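Local structure of transcriptional regulator, LacI family (Lactobacillus brevis, 3JY6) at residues A113-F118 with R144-A149; Q121-V126 with T210-G215; Q140-G145 with I232-F237. The protein probably acts as a DNA-binding transcriptional regulator whose periplasmic-binding-protein-like domain, the part described here, would sense a small-molecule effector. One frame throughout, in Å; residues are numbered along the deposited sequence.

Contact 1: A113-F118 with R144-A149; sequences AATTAF and RGILAA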
loop_
_atom_site.group_PDB
_atom_site.type_symbol
_atom_site.label_atom_id
_atom_site.label_comp_id
_atom_site.label_asym_id
_atom_site.label_seq_id
_atom_site.Cartn_x
_atom_site.Cartn_y
_atom_site.Cartn_z
ATOM N N ALA A 113 19.712 8.209 17.271
ATOM C CA ALA A 113 20.883 7.641 16.613
ATOM C C ALA A 113 20.982 8.115 15.169
ATOM O O ALA A 113 22.071 8.391 14.680
ATOM C CB ALA A 113 20.827 6.115 16.656
ATOM N N ALA A 114 19.842 8.200 14.485
ATOM C CA ALA A 114 19.823 8.663 13.104
ATOM C C ALA A 114 20.302 10.121 13.023
ATOM O O ALA A 114 21.096 10.484 12.142
ATOM C CB ALA A 114 18.418 8.532 12.530
ATOM N N THR A 115 19.823 10.951 13.945
ATOM C CA THR A 115 20.214 12.355 13.976
ATOM C C THR A 115 21.717 12.445 14.245
ATOM O O THR A 115 22.433 13.211 13.601
ATOM C CB THR A 115 19.463 13.127 15.084
ATOM O OG1 THR A 115 18.058 13.103 14.812
ATOM C CG2 THR A 115 19.919 14.570 15.136
ATOM N N THR A 116 22.183 11.655 15.205
ATOM C CA THR A 116 23.595 11.643 15.561
ATOM C C THR A 116 24.445 11.275 14.357
ATOM O O THR A 116 25.472 11.904 14.099
ATOM C CB THR A 116 23.849 10.662 16.730
ATOM O OG1 THR A 116 23.267 11.213 17.920
ATOM C CG2 THR A 116 25.357 10.423 16.950
ATOM N N ALA A 117 24.013 10.265 13.611
ATOM C CA ALA A 117 24.743 9.833 12.422
ATOM C C ALA A 117 24.822 10.973 11.413
ATOM O O ALA A 117 25.845 11.152 10.748
ATOM C CB ALA A 117 24.056 8.636 11.794
ATOM N N PHE A 118 23.738 11.740 11.294
ATOM C CA PHE A 118 23.698 12.863 10.359
ATOM C C PHE A 118 24.534 14.051 10.827
ATOM O O PHE A 118 25.145 14.736 10.012
ATOM C CB PHE A 118 22.250 13.283 10.088
ATOM C CG PHE A 118 21.616 12.511 8.969
ATOM C CD1 PHE A 118 21.975 12.772 7.650
ATOM C CD2 PHE A 118 20.729 11.464 9.233
ATOM C CE1 PHE A 118 21.472 11.998 6.606
ATOM C CE2 PHE A 118 20.217 10.678 8.198
ATOM C CZ PHE A 118 20.588 10.941 6.878
ATOM N N ARG A 144 11.322 13.629 20.085
ATOM C CA ARG A 144 12.064 13.729 21.333
ATOM C C ARG A 144 13.479 13.194 21.125
ATOM O O ARG A 144 14.434 13.668 21.737
ATOM C CB ARG A 144 11.345 12.926 22.422
ATOM C CG ARG A 144 11.993 12.974 23.794
ATOM C CD ARG A 144 11.380 11.932 24.719
ATOM N NE ARG A 144 12.411 11.336 25.558
ATOM C CZ ARG A 144 12.520 10.035 25.794
ATOM N NH1 ARG A 144 11.652 9.186 25.257
ATOM N NH2 ARG A 144 13.509 9.581 26.552
ATOM N N GLY A 145 13.604 12.203 20.248
ATOM C CA GLY A 145 14.905 11.629 19.964
ATOM C C GLY A 145 15.770 12.573 19.144
ATOM O O GLY A 145 16.981 12.642 19.341
ATOM N N ILE A 146 15.150 13.303 18.220
ATOM C CA ILE A 146 15.886 14.241 17.377
ATOM C C ILE A 146 16.470 15.390 18.210
ATOM O O ILE A 146 17.683 15.634 18.169
ATOM C CB ILE A 146 14.987 14.795 16.242
ATOM C CG1 ILE A 146 14.650 13.666 15.261
ATOM C CG2 ILE A 146 15.695 15.936 15.513
ATOM C CD1 ILE A 146 13.645 14.045 14.186
ATOM N N LEU A 147 15.623 16.075 18.977
ATOM C CA LEU A 147 16.080 17.182 19.824
ATOM C C LEU A 147 17.210 16.735 20.741
ATOM O O LEU A 147 18.096 17.524 21.067
ATOM C CB LEU A 147 14.949 17.726 20.709
ATOM C CG LEU A 147 13.595 18.093 20.096
ATOM C CD1 LEU A 147 12.638 18.476 21.218
ATOM C CD2 LEU A 147 13.745 19.222 19.090
ATOM N N ALA A 148 17.178 15.476 21.164
ATOM C CA ALA A 148 18.204 14.966 22.058
ATOM C C ALA A 148 19.541 14.772 21.346
ATOM O O ALA A 148 20.526 14.371 21.970
ATOM C CB ALA A 148 17.746 13.665 22.669
ATOM N N ALA A 149 19.583 15.071 20.048
ATOM C CA ALA A 149 20.819 14.903 19.286
ATOM C C ALA A 149 21.198 16.080 18.386
ATOM O O ALA A 149 22.296 16.093 17.831
ATOM C CB ALA A 149 20.739 13.633 18.446
#
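Two helices that flank the same parallel sheet, 107-119 and 137-147, meet where Thr115 and Thr116 of the first face Ile146 and Ala149 at the close of the second. The nearest backbones are those of Thr116 and Ala149, whose CA atoms lie 5.7 Å apart, a separation that small side chains make possible. The methyl of Ala149 is the centre of the contact: its CB rests 3.5 Å from Thr115 CG2 and equally close to Thr116 OG1, set against two successive residues of the helix. Thr115 presents both branches. Its methyl goes to Ala149, while OG1 lies 3.5 Å from Ile146 CG1, the two side chains crossing at about a right angle. With chi1 at -63°, OG1 sits beside its own backbone N, and from there it hydrogen-bonds to the carbonyl O of Ala111 one turn earlier; Thr116 OG1 does the same with Lys112 O. Each hydroxyl thus bonds back into its own helix while its oxygen still touches carbon across the contact.

In the Rossmann-like half of a periplasmic-binding-protein fold, such helices are linked through a strand, here 125-131, in the alternating strand and helix order of the fold, and pack side by side on its sheet. Thr115 and Ile146 accordingly both touch Phe186 of the strand 183-187, and Ile146 also reaches Val126 and Val128. Ala149 already belongs to the turn that ends the helix, where its N bonds to Ile146 O at 2.7 Å.

Contact 2: Q121-V126 with T210-G215; sequences QGYQHV and TVTATG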
loop_
_atom_site.group_PDB
_atom_site.type_symbol
_atom_site.label_atom_id
_atom_site.label_comp_id
_atom_site.label_asym_id
_atom_site.label_seq_id
_atom_site.Cartn_x
_atom_site.Cartn_y
_atom_site.Cartn_z
ATOM N N GLN A 121 28.143 13.921 10.005
ATOM C CA GLN A 121 28.464 14.177 8.611
ATOM C C GLN A 121 28.382 15.665 8.301
ATOM O O GLN A 121 28.566 16.071 7.158
ATOM C CB GLN A 121 27.525 13.410 7.676
ATOM C CG GLN A 121 27.565 11.911 7.866
ATOM C CD GLN A 121 27.549 11.147 6.553
ATOM O OE1 GLN A 121 26.642 11.305 5.726
ATOM N NE2 GLN A 121 28.561 10.304 6.356
ATOM N N GLY A 122 28.085 16.469 9.318
ATOM C CA GLY A 122 28.008 17.904 9.112
ATOM C C GLY A 122 26.644 18.566 9.164
ATOM O O GLY A 122 26.562 19.769 9.361
ATOM N N TYR A 123 25.581 17.796 8.972
ATOM C CA TYR A 123 24.217 18.317 8.994
ATOM C C TYR A 123 23.812 18.674 10.426
ATOM O O TYR A 123 23.429 17.804 11.211
ATOM C CB TYR A 123 23.269 17.261 8.412
ATOM C CG TYR A 123 23.649 16.835 7.011
ATOM C CD1 TYR A 123 23.308 17.616 5.913
ATOM C CD2 TYR A 123 24.392 15.671 6.789
ATOM C CE1 TYR A 123 23.692 17.255 4.625
ATOM C CE2 TYR A 123 24.789 15.298 5.505
ATOM C CZ TYR A 123 24.436 16.098 4.426
ATOM O OH TYR A 123 24.831 15.756 3.154
ATOM N N GLN A 124 23.889 19.958 10.758
ATOM C CA GLN A 124 23.566 20.429 12.108
ATOM C C GLN A 124 22.133 20.940 12.243
ATOM O O GLN A 124 21.576 21.000 13.345
ATOM C CB GLN A 124 24.527 21.561 12.489
ATOM C CG GLN A 124 25.976 21.301 12.111
ATOM C CD GLN A 124 26.729 20.519 13.165
ATOM O OE1 GLN A 124 27.079 21.050 14.220
ATOM N NE2 GLN A 124 26.979 19.248 12.888
ATOM N N HIS A 125 21.543 21.313 11.115
ATOM C CA HIS A 125 20.195 21.860 11.101
ATOM C C HIS A 125 19.164 20.826 10.666
ATOM O O HIS A 125 19.152 20.397 9.512
ATOM C CB HIS A 125 20.175 23.069 10.168
ATOM C CG HIS A 125 18.815 23.637 9.927
ATOM N ND1 HIS A 125 18.396 24.034 8.677
ATOM C CD2 HIS A 125 17.782 23.882 10.766
ATOM C CE1 HIS A 125 17.162 24.496 8.753
ATOM N NE2 HIS A 125 16.766 24.415 10.011
ATOM N N VAL A 126 18.294 20.427 11.586
ATOM C CA VAL A 126 17.282 19.435 11.262
ATOM C C VAL A 126 15.904 20.049 11.063
ATOM O O VAL A 126 15.424 20.829 11.885
ATOM C CB VAL A 126 17.190 18.353 12.352
ATOM C CG1 VAL A 126 16.299 17.206 11.869
ATOM C CG2 VAL A 126 18.578 17.849 12.699
ATOM N N THR A 210 24.799 19.981 1.066
ATOM C CA THR A 210 24.367 21.062 1.937
ATOM C C THR A 210 22.987 20.722 2.518
ATOM O O THR A 210 22.623 21.168 3.608
ATOM C CB THR A 210 24.324 22.401 1.164
ATOM O OG1 THR A 210 23.859 23.437 2.036
ATOM C CG2 THR A 210 23.413 22.302 -0.050
ATOM N N VAL A 211 22.241 19.902 1.782
ATOM C CA VAL A 211 20.917 19.458 2.199
ATOM C C VAL A 211 20.699 17.988 1.856
ATOM O O VAL A 211 20.828 17.588 0.699
ATOM C CB VAL A 211 19.808 20.252 1.497
ATOM C CG1 VAL A 211 18.442 19.750 1.961
ATOM C CG2 VAL A 211 19.971 21.726 1.768
ATOM N N THR A 212 20.372 17.180 2.856
ATOM C CA THR A 212 20.104 15.766 2.616
ATOM C C THR A 212 18.723 15.448 3.210
ATOM O O THR A 212 18.024 16.346 3.667
ATOM C CB THR A 212 21.205 14.856 3.244
ATOM O OG1 THR A 212 21.051 13.524 2.748
ATOM C CG2 THR A 212 21.098 14.830 4.758
ATOM N N ALA A 213 18.311 14.188 3.198
ATOM C CA ALA A 213 17.002 13.861 3.755
ATOM C C ALA A 213 16.916 12.422 4.196
ATOM O O ALA A 213 17.552 11.549 3.619
ATOM C CB ALA A 213 15.905 14.146 2.740
ATOM N N THR A 214 16.099 12.181 5.214
ATOM C CA THR A 214 15.916 10.855 5.756
ATOM C C THR A 214 14.523 10.797 6.365
ATOM O O THR A 214 13.738 11.739 6.242
ATOM C CB THR A 214 16.942 10.598 6.863
ATOM O OG1 THR A 214 16.834 9.244 7.332
ATOM C CG2 THR A 214 16.702 11.571 8.017
ATOM N N GLY A 215 14.238 9.697 7.045
ATOM C CA GLY A 215 12.951 9.539 7.685
ATOM C C GLY A 215 12.627 8.079 7.930
ATOM O O GLY A 215 13.417 7.188 7.593
#
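A chi1 of -57° sets the ring of Tyr123 beside its own backbone N and sends it across to strand 211-215, where Thr212, with chi1 at -168°, holds its methyl between backbone N and carbonyl carbon, turned to meet the ring. CG2 of Thr212 stands over the middle of the aromatic face, 3.5 Å from the Tyr123 ring centroid and only 10° off the normal, a well-centred CH-pi contact. CE1 and CZ of Tyr123 are its closest ring atoms, CE1 at 3.6 Å. Thr212 CB lies 3.7 Å from Tyr123 OH, while Thr210 C approaches the ring at its edge, 4.1 Å from Tyr123 CE1.

The two segments belong to one parallel sheet but are not neighbours in it: strand 183-187 runs between 125-131 and 211-215. The ring therefore bridges over the intervening strand, touching Val184, and does so just after the Schellman motif in which Gly122, at positive phi, ends helix 107-119.

No hydrogen bond crosses between the segments. Thr212 OG1 bonds to Asn208 OD1, and the methyl is the branch that meets the aromatic face. Lys182 makes a cation-pi contact with the same ring. What the two segments exchange directly is probably mostly dispersion, with a weakly polar component from a methyl group above a pi cloud.

Contact 3: Q140-G145 with I232-F237; sequences QERYRG and ITQNPF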
loop_
_atom_site.group_PDB
_atom_site.type_symbol
_atom_site.label_atom_id
_atom_site.label_comp_id
_atom_site.label_asym_id
_atom_site.label_seq_id
_atom_site.Cartn_x
_atom_site.Cartn_y
_atom_site.Cartn_z
ATOM N N GLN A 140 5.783 11.877 18.943
ATOM C CA GLN A 140 6.398 12.632 20.018
ATOM C C GLN A 140 7.730 12.057 20.461
ATOM O O GLN A 140 8.645 12.801 20.802
ATOM C CB GLN A 140 5.452 12.712 21.214
ATOM C CG GLN A 140 4.344 13.721 21.024
ATOM C CD GLN A 140 3.375 13.738 22.178
ATOM O OE1 GLN A 140 3.775 13.834 23.339
ATOM N NE2 GLN A 140 2.089 13.652 21.867
ATOM N N GLU A 141 7.839 10.736 20.468
ATOM C CA GLU A 141 9.079 10.087 20.872
ATOM C C GLU A 141 10.180 10.250 19.827
ATOM O O GLU A 141 11.340 10.446 20.167
ATOM C CB GLU A 141 8.834 8.599 21.129
ATOM C CG GLU A 141 8.212 8.267 22.486
ATOM C CD GLU A 141 9.147 8.567 23.649
ATOM O OE1 GLU A 141 8.983 9.624 24.294
ATOM O OE2 GLU A 141 10.059 7.748 23.916
ATOM N N ARG A 142 9.821 10.159 18.556
ATOM C CA ARG A 142 10.802 10.302 17.485
ATOM C C ARG A 142 11.293 11.745 17.441
ATOM O O ARG A 142 12.449 12.020 17.124
ATOM C CB ARG A 142 10.176 9.890 16.148
ATOM C CG ARG A 142 9.730 8.424 16.115
ATOM C CD ARG A 142 8.965 8.080 14.828
ATOM N NE ARG A 142 8.462 6.709 14.868
ATOM C CZ ARG A 142 7.751 6.118 13.907
ATOM N NH1 ARG A 142 7.425 6.764 12.789
ATOM N NH2 ARG A 142 7.377 4.857 14.062
ATOM N N TYR A 143 10.402 12.669 17.770
ATOM C CA TYR A 143 10.754 14.080 17.781
ATOM C C TYR A 143 11.645 14.322 18.993
ATOM O O TYR A 143 12.606 15.094 18.930
ATOM C CB TYR A 143 9.497 14.939 17.874
ATOM C CG TYR A 143 9.772 16.425 17.997
ATOM C CD1 TYR A 143 10.529 17.099 17.041
ATOM C CD2 TYR A 143 9.260 17.155 19.064
ATOM C CE1 TYR A 143 10.769 18.472 17.147
ATOM C CE2 TYR A 143 9.491 18.523 19.183
ATOM C CZ TYR A 143 10.248 19.176 18.224
ATOM O OH TYR A 143 10.498 20.521 18.360
ATOM N N ARG A 144 11.322 13.629 20.085
ATOM C CA ARG A 144 12.064 13.729 21.333
ATOM C C ARG A 144 13.479 13.194 21.125
ATOM O O ARG A 144 14.434 13.668 21.737
ATOM C CB ARG A 144 11.345 12.926 22.422
ATOM C CG ARG A 144 11.993 12.974 23.794
ATOM C CD ARG A 144 11.380 11.932 24.719
ATOM N NE ARG A 144 12.411 11.336 25.558
ATOM C CZ ARG A 144 12.520 10.035 25.794
ATOM N NH1 ARG A 144 11.652 9.186 25.257
ATOM N NH2 ARG A 144 13.509 9.581 26.552
ATOM N N GLY A 145 13.604 12.203 20.248
ATOM C CA GLY A 145 14.905 11.629 19.964
ATOM C C GLY A 145 15.770 12.573 19.144
ATOM O O GLY A 145 16.981 12.642 19.341
ATOM N N ILE A 232 15.404 5.096 7.668
ATOM C CA ILE A 232 15.188 4.245 8.836
ATOM C C ILE A 232 14.009 3.307 8.608
ATOM O O ILE A 232 12.894 3.753 8.342
ATOM C CB ILE A 232 14.904 5.061 10.104
ATOM C CG1 ILE A 232 15.981 6.120 10.296
ATOM C CG2 ILE A 232 14.918 4.120 11.320
ATOM C CD1 ILE A 232 15.545 7.255 11.209
ATOM N N THR A 233 14.252 2.004 8.701
ATOM C CA THR A 233 13.177 1.046 8.478
ATOM C C THR A 233 12.734 0.454 9.793
ATOM O O THR A 233 13.564 0.142 10.639
ATOM C CB THR A 233 13.605 -0.120 7.554
ATOM O OG1 THR A 233 14.598 -0.919 8.213
ATOM C CG2 THR A 233 14.194 0.416 6.254
ATOM N N GLN A 234 11.422 0.313 9.963
ATOM C CA GLN A 234 10.870 -0.276 11.180
ATOM C C GLN A 234 10.737 -1.799 11.148
ATOM O O GLN A 234 10.472 -2.397 12.183
ATOM C CB GLN A 234 9.499 0.314 11.480
ATOM C CG GLN A 234 9.525 1.541 12.344
ATOM C CD GLN A 234 8.137 2.099 12.548
ATOM O OE1 GLN A 234 7.589 2.796 11.682
ATOM N NE2 GLN A 234 7.544 1.779 13.691
ATOM N N ASN A 235 10.922 -2.417 9.975
ATOM C CA ASN A 235 10.799 -3.874 9.841
ATOM C C ASN A 235 9.343 -4.278 10.138
ATOM O O ASN A 235 9.100 -5.153 10.959
ATOM C CB ASN A 235 11.698 -4.594 10.865
ATOM C CG ASN A 235 13.164 -4.617 10.470
ATOM O OD1 ASN A 235 14.056 -4.626 11.333
ATOM N ND2 ASN A 235 13.425 -4.655 9.171
ATOM N N PRO A 236 8.365 -3.649 9.475
ATOM C CA PRO A 236 6.953 -3.980 9.716
ATOM C C PRO A 236 6.564 -5.456 9.592
ATOM O O PRO A 236 5.724 -5.948 10.353
ATOM C CB PRO A 236 6.210 -3.090 8.719
ATOM C CG PRO A 236 7.223 -2.895 7.617
ATOM C CD PRO A 236 8.498 -2.677 8.380
ATOM N N PHE A 237 7.164 -6.162 8.640
ATOM C CA PHE A 237 6.854 -7.578 8.480
ATOM C C PHE A 237 7.269 -8.285 9.770
ATOM O O PHE A 237 6.533 -9.123 10.305
ATOM C CB PHE A 237 7.634 -8.192 7.305
ATOM C CG PHE A 237 7.278 -9.637 7.024
ATOM C CD1 PHE A 237 6.276 -9.963 6.109
ATOM C CD2 PHE A 237 7.938 -10.675 7.694
ATOM C CE1 PHE A 237 5.929 -11.321 5.855
ATOM C CE2 PHE A 237 7.605 -12.029 7.457
ATOM C CZ PHE A 237 6.599 -12.348 6.535
#
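The guanidinium of Arg142 and the amide of Gln234 stand almost perpendicular, their planes 84° apart, and the two side chains that carry them cross at about a right angle. Arg142 extends straight from helix 137-147, with torsions from CG to NE all near 180° (chi3 -176°), and leads with NH2. Gln234, extended beyond CG, comes from the turn after strand 231-233. Its amide nitrogen lies at the edge of the guanidinium, near that plane, with NE2 3.1 Å from Arg142 NH2. Both atoms are donors, so this is a close approach and no hydrogen bond. Gln234 OE1 is 3.2 Å from the same Arg142 NH2.

Both groups find their firm partners outside the pair. NE2 of Gln234 gives hydrogen bonds to Asp92 OD1 and Thr105 OG1; Asp92 also makes a long, weak ion pair with Arg142 NH2. Arg142 in turn bonds through NE to Asn107 and through NH1 to Leu188 O, and Phe216 adds a cation-pi contact to its guanidinium.

In this two-lobed fold the segment 232-237 is part of a crossover between lobes, running from the strand 231-233 into helix 236-251, so the pair sits where the lobes meet, close to the chain centre and in the region where relatives bind their effectors. The carboxylate of Asp92 probably offsets the closeness of the two donors, leaving a buried polar junction whose side chains are oriented chiefly by third parties.

In the fold
Contacts 1 and 2 belong to the same lobe, with centres about 11 Å apart, and interlock through Phe118, which packs on Thr212 and Thr214, and through Ile146 on Val126. Contact 1, partly buried, joins helix to helix; contact 2, buried, spans strands of the sheet beneath. Contact 1 is made by small aliphatic groups and threonine oxygens, contact 2 by a methyl over an aromatic ring, the threonine hydroxyls bonded to groups outside the segments. Contact 3 shares helix 137-147 with contact 1 and touches it where Ala114 meets Ile232, yet its chemistry is polar: buried near the centre of the chain, it joins this helix to an interlobe crossover. A probable backbone hydrogen bond from Ile232 to Gly215 ties contacts 2 and 3 together.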